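PDB 4WT7: ABC transporter substrate binding protein (Ribose), which probably binds sugars or related polyols for uptake by an ABC transporter and can bind D-allitol. Local coordinates for residues Leu28-Lys33 against Ala56-Leu61; Thr83-Lys88 against Ala112-Leu117; Glu152-Val157 against Lys185-Glu190; Pro196-Asp201 against Asp227-Gly232. All blocks are in the same frame, centred on the assembly; numbering follows the deposited sequence.

Contact 1. Residues Leu28-Lys33 against Ala56-Leu61; sequences LSLKGK and AEVKRL
Leu61, the residue that follows helix 45-60, meets Leu30 through both its backbone and its side chain, and these two residues carry most of the contact. A short hydrogen bond runs from Leu30 N to Leu61 O, 2.7 Å long with an N-H...O angle of 162°, although the donor stands 32° out of the carbonyl plane. The isobutyl groups run aslant to one another just beside it, Leu30 CG lying 3.9 Å from Leu61 CB. In Leu30, CG swings beside its own backbone N (chi1 -69°), which carries CD1 onward over the last helical turn until it stands 4.3 Å from Val58 CG2. Of the two methyls of Leu61, CD1 faces Leu30 CD1 and CD2 turns to Leu28, 3.9 Å from Leu28 O. Ser29 adds a polar flank: its OG accepts from Lys31 N at 3.2 Å, an ST turn, and shares a water with Leu61 O, to which that water donates at 3.2 Å. A type II turn from Leu30 to Lys33, with Gly32 at positive phi, then leads the chain into strand 34-39. Ile35 of that strand touches both Leu30 and Val58, and Ile283 of helix 275-290 also rests on Val58. Leu61 O is thus gripped by two donors, a protein amide and a solvent molecule, so this carbonyl is satisfied while the leucines bury their hydrocarbon.

Contact 2. Residues Thr83-Lys88 against Ala112-Leu117; sequences TLIAQK and AGIPVL
Ile85 packs against Ala112 and Ile114 at once, and this is the more closely packed part of the contact. Its CG2 lies 4.0 Å from Ala112 CB and 4.1 Å from Ile114 CD1. That same CD1 reaches back to the helix backbone, 3.8 Å from Ile85 O. The methyl is directed this way because CG2 stands opposite the backbone N of Ile85, with CG1 taking the place beside that N (chi1 -69°). Ala109 and Arg108 of helix 99-111 also touch Ile85. The contact thus joins the C-terminal ends of two neighbouring helices in a layered alpha/beta lobe: helix 74-87 stops at Lys88, helix 99-111 ends in a Schellman motif with Gly113 at positive phi, and Ile114 then leads into strand 116-119 of the parallel sheet. On the exposed side Lys88 spans the two segments. Its chain is bent at two successive bonds, so that CD passes 3.8 Å from Ile114 CG1 before NZ donates to Ala112 O at 3.0 Å. The ammonium approaches 17° out of the carbonyl plane. Gly113 O is more distant from Lys88 NZ, at 3.7 Å, and here the positive charge probably gains from the negative end of the helix 99-111 dipole.

Contact 3. Residues Glu152-Val157 against Lys185-Glu190; sequences EGNVVV and KIIQPE
Asn154 pairs with Lys185, and Val155 with Ile186, as parallel beta bridges between strands 153-158 and 184-186, the two strands of a beta-alpha-beta unit whose connection is helix 165-178. Three backbone bonds make the ladder: Lys185 N to Gly153 O at 3.0 Å, Val155 N to Lys185 O at 2.8 Å, and Ile187 N to Val155 O at 2.8 Å. The last is nearly straight (173°); the middle one bends to 148°. C-H...O contacts from Asn154 CA to Lys185 O and from Ile186 CA to Val155 O add to the ladder. At the next position a water joins the two chains, accepting from Val157 N at 3.0 Å and donating to Ile187 O at 2.7 Å. Apolar contacts lie on both sides of the ladder. Ile187 CG1 sits 3.7 Å from Asn154 CB, its CD1 reaching on to Val156 CG2. On the face that carries Asn154 and Lys185, Asn154 ND2 is tied to Ser218 O and OD1 abuts Lys185 CB and CG. On the face that carries Val155 and Ile186, Val157 CG2 presses to 3.5 Å from Ile186 CG2, tighter than usual, while Val157 CG1 runs alongside the Glu190 chain, 4.0 Å from CD. The Glu190 carboxylate is held by Tyr171 OH and Asn159 ND2. Direct bonds thus fix the register through Ile187; beyond it a water satisfies Val157 N and Ile187 O, and the chain approaches again at Glu190.

Contact 4. Residues Pro196-Asp201 against Asp227-Gly232; sequences PNTVQD and DIPQLG
Pro229 turns the CG-CD edge of its puckered ring to the methyl of Thr198, and no planar side-chain group touches across this contact. CG2 of Thr198 is 3.7 Å from Pro229 CD and equally close to Pro229 CG. The same methyl reaches Ile228, where Thr198 CG2 and Ile228 CG2 stand 3.6 Å apart and the two side chains cross at about a right angle. A chi1 of -57° sets this up in Thr198: CG2 is thrown opposite the backbone N and across to the partner helix, while OG1 lies beside the backbone N and is hydrogen-bonded to Val194 O. One residue on, Val199 uses both branches. Its CG2 also stands 3.6 Å from Ile228 CG2, so the one isoleucine methyl touches both Thr198 CG2 and Val199 CG2, which come to it from directions about 90° apart. Val199 CG2 is also 4.1 Å from Leu231 CD2. Its other branch, CG1, lies 4.0 Å from Gly232 CA. At Gly232, which has no side chain, the backbones come close: Val199 O is 3.7 Å from Gly232 CA. Buried and almost wholly apolar, the contact joins the N-terminal turns of helix 198-212 to the first part of helix 227-240; these helices lead into and out of strand 221-224. Helices gathered in this way beside the ligand cleft, with Trp226 of the allitol pocket touching Thr198, belong to the alpha/beta lobe of a periplasmic sugar-binding protein.

Overall arrangement
The four contacts divide between two alpha/beta lobes, each built round its own sheet, as in periplasmic binding proteins that hold a ligand between lobes. Contacts 1 and 2 share the parallel-sheet lobe, their centres about 17 Å apart, and helix 275-290 touches residues of both. Contacts 3 and 4 belong to the mixed-sheet lobe, with centres about 19 Å apart and strand 184-186 running on to helix 198-212. Between lobes the centres lie from about 34 Å (contacts 2 and 4) to about 47 Å (contacts 1 and 3) apart. Contact 4 lies beside the pocket: the Ile228 side chain is about 6 Å from D-allitol, against about 13 Å for that of Val157 in contact 3.

Contact 1. Residues Leu28-Lys33 against Ala56-Leu61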
loop_
_atom_site.group_PDB
_atom_site.type_symbol
_atom_site.label_atom_id
_atom_site.label_comp_id
_atom_site.label_asym_id
_atom_site.label_seq_id
_atom_site.Cartn_x
_atom_site.Cartn_y
_atom_site.Cartn_z
ATOM N N LEU A 28 -8.037 27.491 2.536
ATOM C CA LEU A 28 -8.717 26.529 1.689
ATOM C C LEU A 28 -10.141 26.225 2.193
ATOM O O LEU A 28 -10.437 26.291 3.401
ATOM C CB LEU A 28 -7.890 25.246 1.591
ATOM C CG LEU A 28 -6.537 25.386 0.893
ATOM C CD1 LEU A 28 -5.719 24.104 1.049
ATOM C CD2 LEU A 28 -6.736 25.727 -0.593
ATOM N N SER A 29 -11.004 25.894 1.244
ATOM C CA SER A 29 -12.419 25.625 1.489
ATOM C C SER A 29 -12.933 24.708 0.388
ATOM O O SER A 29 -12.373 24.665 -0.713
ATOM C CB SER A 29 -13.227 26.929 1.490
ATOM O OG SER A 29 -14.601 26.731 1.825
ATOM N N LEU A 30 -13.981 23.953 0.703
ATOM C CA LEU A 30 -14.697 23.182 -0.296
ATOM C C LEU A 30 -16.181 23.458 -0.187
ATOM O O LEU A 30 -17.013 22.683 -0.672
ATOM C CB LEU A 30 -14.407 21.688 -0.135
ATOM C CG LEU A 30 -12.973 21.253 -0.498
ATOM C CD1 LEU A 30 -12.821 19.755 -0.304
ATOM C CD2 LEU A 30 -12.590 21.610 -1.902
ATOM N N LYS A 31 -16.518 24.592 0.429
ATOM C CA LYS A 31 -17.916 24.940 0.645
ATOM C C LYS A 31 -18.587 24.953 -0.727
ATOM O O LYS A 31 -17.990 25.397 -1.708
ATOM C CB LYS A 31 -18.023 26.292 1.367
ATOM C CG LYS A 31 -19.443 26.780 1.570
ATOM C CD LYS A 31 -19.485 28.107 2.347
ATOM C CE LYS A 31 -20.927 28.705 2.435
ATOM N NZ LYS A 31 -21.900 27.901 3.263
ATOM N N GLY A 32 -19.789 24.402 -0.823
ATOM C CA GLY A 32 -20.494 24.340 -2.087
ATOM C C GLY A 32 -19.956 23.360 -3.117
ATOM O O GLY A 32 -20.495 23.293 -4.202
ATOM N N LYS A 33 -18.917 22.587 -2.799
ATOM C CA LYS A 33 -18.379 21.618 -3.760
ATOM C C LYS A 33 -18.829 20.215 -3.408
ATOM O O LYS A 33 -19.054 19.885 -2.241
ATOM C CB LYS A 33 -16.840 21.627 -3.776
ATOM C CG LYS A 33 -16.237 22.993 -3.968
ATOM C CD LYS A 33 -16.602 23.588 -5.341
ATOM C CE LYS A 33 -16.057 24.999 -5.479
ATOM N NZ LYS A 33 -16.282 25.468 -6.863
ATOM N N ALA A 56 -13.547 12.613 6.065
ATOM C CA ALA A 56 -13.441 13.553 7.171
ATOM C C ALA A 56 -12.991 14.908 6.662
ATOM O O ALA A 56 -13.579 15.926 7.012
ATOM C CB ALA A 56 -12.455 13.030 8.222
ATOM N N GLU A 57 -11.942 14.923 5.850
ATOM C CA GLU A 57 -11.335 16.176 5.421
ATOM C C GLU A 57 -12.268 16.949 4.488
ATOM O O GLU A 57 -12.326 18.174 4.537
ATOM C CB GLU A 57 -9.985 15.929 4.755
ATOM C CG GLU A 57 -9.182 17.198 4.473
ATOM C CD GLU A 57 -8.791 18.001 5.724
ATOM O OE1 GLU A 57 -9.248 17.686 6.848
ATOM O OE2 GLU A 57 -8.028 18.969 5.561
ATOM N N VAL A 58 -12.991 16.256 3.626
ATOM C CA VAL A 58 -13.883 16.973 2.740
ATOM C C VAL A 58 -14.934 17.654 3.599
ATOM O O VAL A 58 -15.267 18.828 3.383
ATOM C CB VAL A 58 -14.568 16.065 1.692
ATOM C CG1 VAL A 58 -15.739 16.787 1.050
ATOM C CG2 VAL A 58 -13.592 15.633 0.642
ATOM N N LYS A 59 -15.463 16.919 4.568
ATOM C CA LYS A 59 -16.424 17.506 5.515
ATOM C C LYS A 59 -15.826 18.695 6.274
ATOM O O LYS A 59 -16.484 19.728 6.444
ATOM C CB LYS A 59 -16.950 16.476 6.520
ATOM C CG LYS A 59 -17.879 15.421 5.956
ATOM C CD LYS A 59 -18.137 14.288 6.985
ATOM C CE LYS A 59 -18.975 13.133 6.408
ATOM N NZ LYS A 59 -19.330 12.066 7.427
ATOM N N ARG A 60 -14.576 18.570 6.715
ATOM C CA ARG A 60 -13.994 19.617 7.548
ATOM C C ARG A 60 -13.821 20.902 6.741
ATOM O O ARG A 60 -13.931 22.014 7.276
ATOM C CB ARG A 60 -12.658 19.179 8.145
ATOM C CG ARG A 60 -12.134 20.154 9.205
ATOM C CD ARG A 60 -10.707 19.842 9.624
ATOM N NE ARG A 60 -9.811 20.046 8.515
ATOM C CZ ARG A 60 -9.263 21.202 8.170
ATOM N NH1 ARG A 60 -9.520 22.301 8.845
ATOM N NH2 ARG A 60 -8.468 21.255 7.107
ATOM N N LEU A 61 -13.575 20.756 5.446
ATOM C CA LEU A 61 -13.448 21.916 4.586
ATOM C C LEU A 61 -14.784 22.428 4.078
ATOM O O LEU A 61 -14.822 23.322 3.242
ATOM C CB LEU A 61 -12.531 21.615 3.398
ATOM C CG LEU A 61 -11.100 21.316 3.835
ATOM C CD1 LEU A 61 -10.233 20.745 2.735
ATOM C CD2 LEU A 61 -10.455 22.562 4.380
HETATM O O HOH W 1 -14.686 26.185 4.622
#

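Contact 2. Residues Thr83-Lys88 against Ala112-Leu117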
loop_
_atom_site.group_PDB
_atom_site.type_symbol
_atom_site.label_atom_id
_atom_site.label_comp_id
_atom_site.label_asym_id
_atom_site.label_seq_id
_atom_site.Cartn_x
_atom_site.Cartn_y
_atom_site.Cartn_z
ATOM N N THR A 83 -20.907 5.896 -12.084
ATOM C CA THR A 83 -21.948 6.641 -11.433
ATOM C C THR A 83 -21.401 7.994 -10.945
ATOM O O THR A 83 -22.083 8.993 -11.081
ATOM C CB THR A 83 -22.542 5.889 -10.229
ATOM O OG1 THR A 83 -23.242 4.713 -10.683
ATOM C CG2 THR A 83 -23.462 6.801 -9.446
ATOM N N LEU A 84 -20.209 8.019 -10.348
ATOM C CA LEU A 84 -19.621 9.303 -9.944
ATOM C C LEU A 84 -19.486 10.235 -11.156
ATOM O O LEU A 84 -19.733 11.442 -11.063
ATOM C CB LEU A 84 -18.267 9.108 -9.300
ATOM C CG LEU A 84 -18.253 8.555 -7.878
ATOM C CD1 LEU A 84 -16.782 8.418 -7.405
ATOM C CD2 LEU A 84 -19.079 9.428 -6.929
ATOM N N ILE A 85 -19.107 9.673 -12.289
ATOM C CA ILE A 85 -18.972 10.480 -13.508
ATOM C C ILE A 85 -20.307 11.086 -13.923
ATOM O O ILE A 85 -20.381 12.297 -14.239
ATOM C CB ILE A 85 -18.347 9.695 -14.675
ATOM C CG1 ILE A 85 -16.872 9.407 -14.355
ATOM C CG2 ILE A 85 -18.420 10.547 -15.956
ATOM C CD1 ILE A 85 -16.203 8.392 -15.227
ATOM N N ALA A 86 -21.361 10.270 -13.889
ATOM C CA ALA A 86 -22.710 10.725 -14.233
ATOM C C ALA A 86 -23.141 11.829 -13.271
ATOM O O ALA A 86 -24.048 12.623 -13.561
ATOM C CB ALA A 86 -23.711 9.544 -14.148
ATOM N N GLN A 87 -22.529 11.833 -12.098
ATOM C CA GLN A 87 -22.895 12.822 -11.099
ATOM C C GLN A 87 -22.212 14.164 -11.325
ATOM O O GLN A 87 -22.619 15.152 -10.746
ATOM C CB GLN A 87 -22.619 12.312 -9.674
ATOM C CG GLN A 87 -23.506 11.188 -9.167
ATOM C CD GLN A 87 -24.940 11.304 -9.597
ATOM O OE1 GLN A 87 -25.440 10.485 -10.364
ATOM N NE2 GLN A 87 -25.623 12.305 -9.113
ATOM N N LYS A 88 -21.188 14.215 -12.172
ATOM C CA LYS A 88 -20.425 15.452 -12.403
ATOM C C LYS A 88 -20.130 16.273 -11.141
ATOM O O LYS A 88 -20.481 17.443 -11.045
ATOM C CB LYS A 88 -21.108 16.332 -13.458
ATOM C CG LYS A 88 -20.908 15.822 -14.861
ATOM C CD LYS A 88 -19.538 16.292 -15.445
ATOM C CE LYS A 88 -19.406 17.838 -15.453
ATOM N NZ LYS A 88 -17.994 18.307 -15.746
ATOM N N ALA A 112 -14.826 14.001 -19.383
ATOM C CA ALA A 112 -16.112 14.563 -19.011
ATOM C C ALA A 112 -16.015 15.903 -18.282
ATOM O O ALA A 112 -17.022 16.469 -17.869
ATOM C CB ALA A 112 -16.877 13.566 -18.154
ATOM N N GLY A 113 -14.804 16.401 -18.116
ATOM C CA GLY A 113 -14.616 17.711 -17.526
ATOM C C GLY A 113 -14.319 17.650 -16.040
ATOM O O GLY A 113 -14.291 18.675 -15.387
ATOM N N ILE A 114 -14.089 16.455 -15.509
ATOM C CA ILE A 114 -13.949 16.277 -14.063
ATOM C C ILE A 114 -12.500 16.065 -13.683
ATOM O O ILE A 114 -11.882 15.081 -14.092
ATOM C CB ILE A 114 -14.768 15.043 -13.568
ATOM C CG1 ILE A 114 -16.232 15.170 -13.995
ATOM C CG2 ILE A 114 -14.719 14.890 -12.048
ATOM C CD1 ILE A 114 -16.960 13.845 -13.937
ATOM N N PRO A 115 -11.957 16.982 -12.867
ATOM C CA PRO A 115 -10.638 16.841 -12.272
ATOM C C PRO A 115 -10.527 15.509 -11.488
ATOM O O PRO A 115 -11.401 15.184 -10.656
ATOM C CB PRO A 115 -10.570 18.012 -11.294
ATOM C CG PRO A 115 -11.519 18.978 -11.787
ATOM C CD PRO A 115 -12.630 18.205 -12.408
ATOM N N VAL A 116 -9.445 14.774 -11.751
ATOM C CA VAL A 116 -9.174 13.518 -11.082
ATOM C C VAL A 116 -7.886 13.629 -10.308
ATOM O O VAL A 116 -6.882 14.086 -10.844
ATOM C CB VAL A 116 -9.034 12.392 -12.129
ATOM C CG1 VAL A 116 -8.443 11.124 -11.496
ATOM C CG2 VAL A 116 -10.373 12.143 -12.760
ATOM N N LEU A 117 -7.933 13.272 -9.025
ATOM C CA LEU A 117 -6.732 13.039 -8.236
ATOM C C LEU A 117 -6.711 11.602 -7.739
ATOM O O LEU A 117 -7.734 10.929 -7.707
ATOM C CB LEU A 117 -6.653 13.988 -7.025
ATOM C CG LEU A 117 -6.304 15.438 -7.372
ATOM C CD1 LEU A 117 -7.521 16.134 -8.050
ATOM C CD2 LEU A 117 -5.826 16.205 -6.136
#

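Contact 3. Residues Glu152-Val157 against Lys185-Glu190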
loop_
_atom_site.group_PDB
_atom_site.type_symbol
_atom_site.label_atom_id
_atom_site.label_comp_id
_atom_site.label_asym_id
_atom_site.label_seq_id
_atom_site.Cartn_x
_atom_site.Cartn_y
_atom_site.Cartn_z
ATOM N N GLU A 152 23.024 -13.185 1.490
ATOM C CA GLU A 152 22.993 -14.531 0.936
ATOM C C GLU A 152 21.763 -15.304 1.420
ATOM O O GLU A 152 21.406 -15.242 2.585
ATOM C CB GLU A 152 24.287 -15.250 1.348
ATOM C CG GLU A 152 24.400 -16.682 0.920
ATOM C CD GLU A 152 25.822 -17.221 1.102
ATOM O OE1 GLU A 152 26.580 -16.650 1.938
ATOM O OE2 GLU A 152 26.175 -18.201 0.386
ATOM N N GLY A 153 21.106 -16.012 0.509
ATOM C CA GLY A 153 19.983 -16.858 0.861
ATOM C C GLY A 153 18.740 -16.697 -0.002
ATOM O O GLY A 153 18.656 -15.826 -0.871
ATOM N N ASN A 154 17.750 -17.535 0.285
ATOM C CA ASN A 154 16.557 -17.644 -0.527
ATOM C C ASN A 154 15.400 -16.878 0.099
ATOM O O ASN A 154 15.206 -16.888 1.330
ATOM C CB ASN A 154 16.231 -19.125 -0.769
ATOM C CG ASN A 154 17.318 -19.823 -1.590
ATOM O OD1 ASN A 154 17.865 -19.244 -2.535
ATOM N ND2 ASN A 154 17.671 -21.031 -1.206
ATOM N N VAL A 155 14.669 -16.178 -0.760
ATOM C CA VAL A 155 13.592 -15.283 -0.354
ATOM C C VAL A 155 12.296 -15.686 -1.022
ATOM O O VAL A 155 12.228 -15.813 -2.251
ATOM C CB VAL A 155 13.917 -13.827 -0.738
ATOM C CG1 VAL A 155 12.852 -12.878 -0.229
ATOM C CG2 VAL A 155 15.264 -13.425 -0.174
ATOM N N VAL A 156 11.269 -15.906 -0.211
ATOM C CA VAL A 156 9.949 -16.156 -0.719
ATOM C C VAL A 156 9.305 -14.786 -0.894
ATOM O O VAL A 156 9.379 -13.905 -0.008
ATOM C CB VAL A 156 9.107 -17.006 0.258
ATOM C CG1 VAL A 156 7.692 -17.164 -0.253
ATOM C CG2 VAL A 156 9.744 -18.383 0.511
ATOM N N VAL A 157 8.684 -14.590 -2.039
ATOM C CA VAL A 157 8.197 -13.268 -2.393
ATOM C C VAL A 157 6.712 -13.384 -2.678
ATOM O O VAL A 157 6.316 -14.277 -3.440
ATOM C CB VAL A 157 8.902 -12.745 -3.678
ATOM C CG1 VAL A 157 8.035 -11.750 -4.357
ATOM C CG2 VAL A 157 10.284 -12.163 -3.378
ATOM N N LYS A 185 18.424 -14.807 -3.716
ATOM C CA LYS A 185 17.585 -15.325 -4.792
ATOM C C LYS A 185 16.152 -15.336 -4.355
ATOM O O LYS A 185 15.830 -15.680 -3.204
ATOM C CB LYS A 185 17.948 -16.784 -5.123
ATOM C CG LYS A 185 19.419 -17.117 -5.076
ATOM C CD LYS A 185 20.201 -16.295 -6.088
ATOM C CE LYS A 185 21.071 -17.189 -6.987
ATOM N NZ LYS A 185 22.053 -17.999 -6.198
ATOM N N ILE A 186 15.291 -15.021 -5.299
ATOM C CA ILE A 186 13.868 -15.130 -5.104
ATOM C C ILE A 186 13.471 -16.538 -5.525
ATOM O O ILE A 186 13.784 -17.007 -6.640
ATOM C CB ILE A 186 13.100 -14.075 -5.942
ATOM C CG1 ILE A 186 13.513 -12.660 -5.533
ATOM C CG2 ILE A 186 11.588 -14.262 -5.804
ATOM C CD1 ILE A 186 12.841 -11.574 -6.383
ATOM N N ILE A 187 12.805 -17.223 -4.610
ATOM C CA ILE A 187 12.387 -18.589 -4.843
ATOM C C ILE A 187 11.316 -18.646 -5.909
ATOM O O ILE A 187 10.387 -17.846 -5.922
ATOM C CB ILE A 187 11.853 -19.205 -3.591
ATOM C CG1 ILE A 187 12.994 -19.354 -2.580
ATOM C CG2 ILE A 187 11.221 -20.540 -3.893
ATOM C CD1 ILE A 187 12.611 -20.161 -1.384
ATOM N N GLN A 188 11.437 -19.624 -6.786
ATOM C CA GLN A 188 10.580 -19.670 -7.965
ATOM C C GLN A 188 9.349 -20.534 -7.763
ATOM O O GLN A 188 9.402 -21.613 -7.136
ATOM C CB GLN A 188 11.359 -20.024 -9.234
ATOM C CG GLN A 188 12.241 -18.876 -9.666
ATOM C CD GLN A 188 11.465 -17.573 -9.789
ATOM O OE1 GLN A 188 10.494 -17.476 -10.555
ATOM N NE2 GLN A 188 11.865 -16.567 -9.005
ATOM N N PRO A 189 8.299 -20.124 -8.466
ATOM C CA PRO A 189 6.946 -19.622 -8.300
ATOM C C PRO A 189 6.963 -18.559 -7.194
ATOM O O PRO A 189 7.067 -18.911 -6.041
ATOM C CB PRO A 189 6.147 -20.888 -7.911
ATOM C CG PRO A 189 7.083 -22.056 -8.195
ATOM C CD PRO A 189 8.184 -21.459 -9.057
ATOM N N GLU A 190 6.946 -17.279 -7.564
ATOM C CA GLU A 190 6.621 -16.221 -6.616
ATOM C C GLU A 190 5.219 -16.559 -6.162
ATOM O O GLU A 190 4.473 -17.205 -6.898
ATOM C CB GLU A 190 6.664 -14.819 -7.296
ATOM C CG GLU A 190 8.080 -14.360 -7.619
ATOM C CD GLU A 190 8.209 -12.959 -8.210
ATOM O OE1 GLU A 190 7.199 -12.338 -8.624
ATOM O OE2 GLU A 190 9.367 -12.479 -8.252
HETATM O O HOH W 2 8.866 -16.840 -3.940
#

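Contact 4. Residues Pro196-Asp201 against Asp227-Gly232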
loop_
_atom_site.group_PDB
_atom_site.type_symbol
_atom_site.label_atom_id
_atom_site.label_comp_id
_atom_site.label_asym_id
_atom_site.label_seq_id
_atom_site.Cartn_x
_atom_site.Cartn_y
_atom_site.Cartn_z
ATOM N N PRO A 196 -9.869 -10.416 -0.550
ATOM C CA PRO A 196 -9.717 -10.481 0.915
ATOM C C PRO A 196 -9.225 -11.869 1.388
ATOM O O PRO A 196 -8.595 -12.553 0.590
ATOM C CB PRO A 196 -11.118 -10.133 1.418
ATOM C CG PRO A 196 -12.038 -10.679 0.338
ATOM C CD PRO A 196 -11.270 -10.561 -0.981
ATOM N N ASN A 197 -9.445 -12.248 2.654
ATOM C CA ASN A 197 -8.909 -13.513 3.179
ATOM C C ASN A 197 -7.386 -13.498 3.183
ATOM O O ASN A 197 -6.729 -14.545 3.108
ATOM C CB ASN A 197 -9.371 -14.728 2.347
ATOM C CG ASN A 197 -9.058 -16.070 3.047
ATOM O OD1 ASN A 197 -9.217 -16.187 4.260
ATOM N ND2 ASN A 197 -8.578 -17.055 2.290
ATOM N N THR A 198 -6.812 -12.304 3.246
ATOM C CA THR A 198 -5.386 -12.169 3.019
ATOM C C THR A 198 -4.560 -12.998 4.033
ATOM O O THR A 198 -3.658 -13.767 3.639
ATOM C CB THR A 198 -4.992 -10.728 3.134
ATOM O OG1 THR A 198 -5.765 -9.944 2.203
ATOM C CG2 THR A 198 -3.492 -10.548 2.875
ATOM N N VAL A 199 -4.868 -12.831 5.331
ATOM C CA VAL A 199 -4.089 -13.477 6.393
ATOM C C VAL A 199 -4.142 -15.026 6.305
ATOM O O VAL A 199 -3.097 -15.688 6.243
ATOM C CB VAL A 199 -4.518 -12.981 7.795
ATOM C CG1 VAL A 199 -3.848 -13.811 8.892
ATOM C CG2 VAL A 199 -4.177 -11.509 7.966
ATOM N N GLN A 200 -5.357 -15.575 6.254
ATOM C CA GLN A 200 -5.555 -17.019 6.225
ATOM C C GLN A 200 -4.874 -17.637 5.013
ATOM O O GLN A 200 -4.249 -18.688 5.106
ATOM C CB GLN A 200 -7.056 -17.358 6.265
ATOM C CG GLN A 200 -7.719 -16.872 7.577
ATOM C CD GLN A 200 -9.170 -17.349 7.752
ATOM O OE1 GLN A 200 -9.826 -17.815 6.782
ATOM N NE2 GLN A 200 -9.680 -17.243 9.002
ATOM N N ASP A 201 -4.971 -16.943 3.885
ATOM C CA ASP A 201 -4.363 -17.381 2.637
ATOM C C ASP A 201 -2.838 -17.334 2.678
ATOM O O ASP A 201 -2.169 -18.243 2.172
ATOM C CB ASP A 201 -4.818 -16.492 1.475
ATOM C CG ASP A 201 -4.145 -16.882 0.177
ATOM O OD1 ASP A 201 -4.633 -17.831 -0.466
ATOM O OD2 ASP A 201 -3.090 -16.285 -0.161
ATOM N N ASP A 227 1.737 -5.272 4.398
ATOM C CA ASP A 227 2.081 -6.031 5.602
ATOM C C ASP A 227 1.041 -7.038 6.127
ATOM O O ASP A 227 1.331 -7.786 7.045
ATOM C CB ASP A 227 2.631 -5.094 6.686
ATOM C CG ASP A 227 1.565 -4.212 7.347
ATOM O OD1 ASP A 227 0.379 -4.265 6.945
ATOM O OD2 ASP A 227 1.961 -3.468 8.286
ATOM N N ILE A 228 -0.139 -7.096 5.511
ATOM C CA ILE A 228 -1.128 -8.078 5.916
ATOM C C ILE A 228 -0.747 -9.505 5.495
ATOM O O ILE A 228 -0.903 -10.439 6.306
ATOM C CB ILE A 228 -2.542 -7.645 5.453
ATOM C CG1 ILE A 228 -2.852 -6.245 6.020
ATOM C CG2 ILE A 228 -3.593 -8.619 5.905
ATOM C CD1 ILE A 228 -2.574 -6.089 7.545
ATOM N N PRO A 229 -0.214 -9.694 4.270
ATOM C CA PRO A 229 0.348 -11.030 3.972
ATOM C C PRO A 229 1.537 -11.325 4.902
ATOM O O PRO A 229 1.736 -12.476 5.370
ATOM C CB PRO A 229 0.825 -10.909 2.534
ATOM C CG PRO A 229 0.010 -9.764 1.961
ATOM C CD PRO A 229 -0.276 -8.825 3.084
ATOM N N GLN A 230 2.314 -10.281 5.195
ATOM C CA GLN A 230 3.404 -10.416 6.149
ATOM C C GLN A 230 2.885 -11.023 7.449
ATOM O O GLN A 230 3.505 -11.920 8.000
ATOM C CB GLN A 230 4.109 -9.082 6.406
ATOM C CG GLN A 230 5.341 -9.166 7.307
ATOM C CD GLN A 230 5.899 -7.775 7.657
ATOM O OE1 GLN A 230 5.300 -6.738 7.334
ATOM N NE2 GLN A 230 7.044 -7.758 8.326
ATOM N N LEU A 231 1.754 -10.520 7.933
ATOM C CA LEU A 231 1.141 -11.009 9.174
ATOM C C LEU A 231 0.823 -12.513 9.082
ATOM O O LEU A 231 1.192 -13.280 9.955
ATOM C CB LEU A 231 -0.145 -10.229 9.452
ATOM C CG LEU A 231 -0.982 -10.551 10.698
ATOM C CD1 LEU A 231 -0.100 -10.581 11.940
ATOM C CD2 LEU A 231 -2.125 -9.501 10.837
ATOM N N GLY A 232 0.147 -12.926 8.016
ATOM C CA GLY A 232 -0.038 -14.344 7.742
ATOM C C GLY A 232 1.255 -15.160 7.713
ATOM O O GLY A 232 1.350 -16.213 8.339
#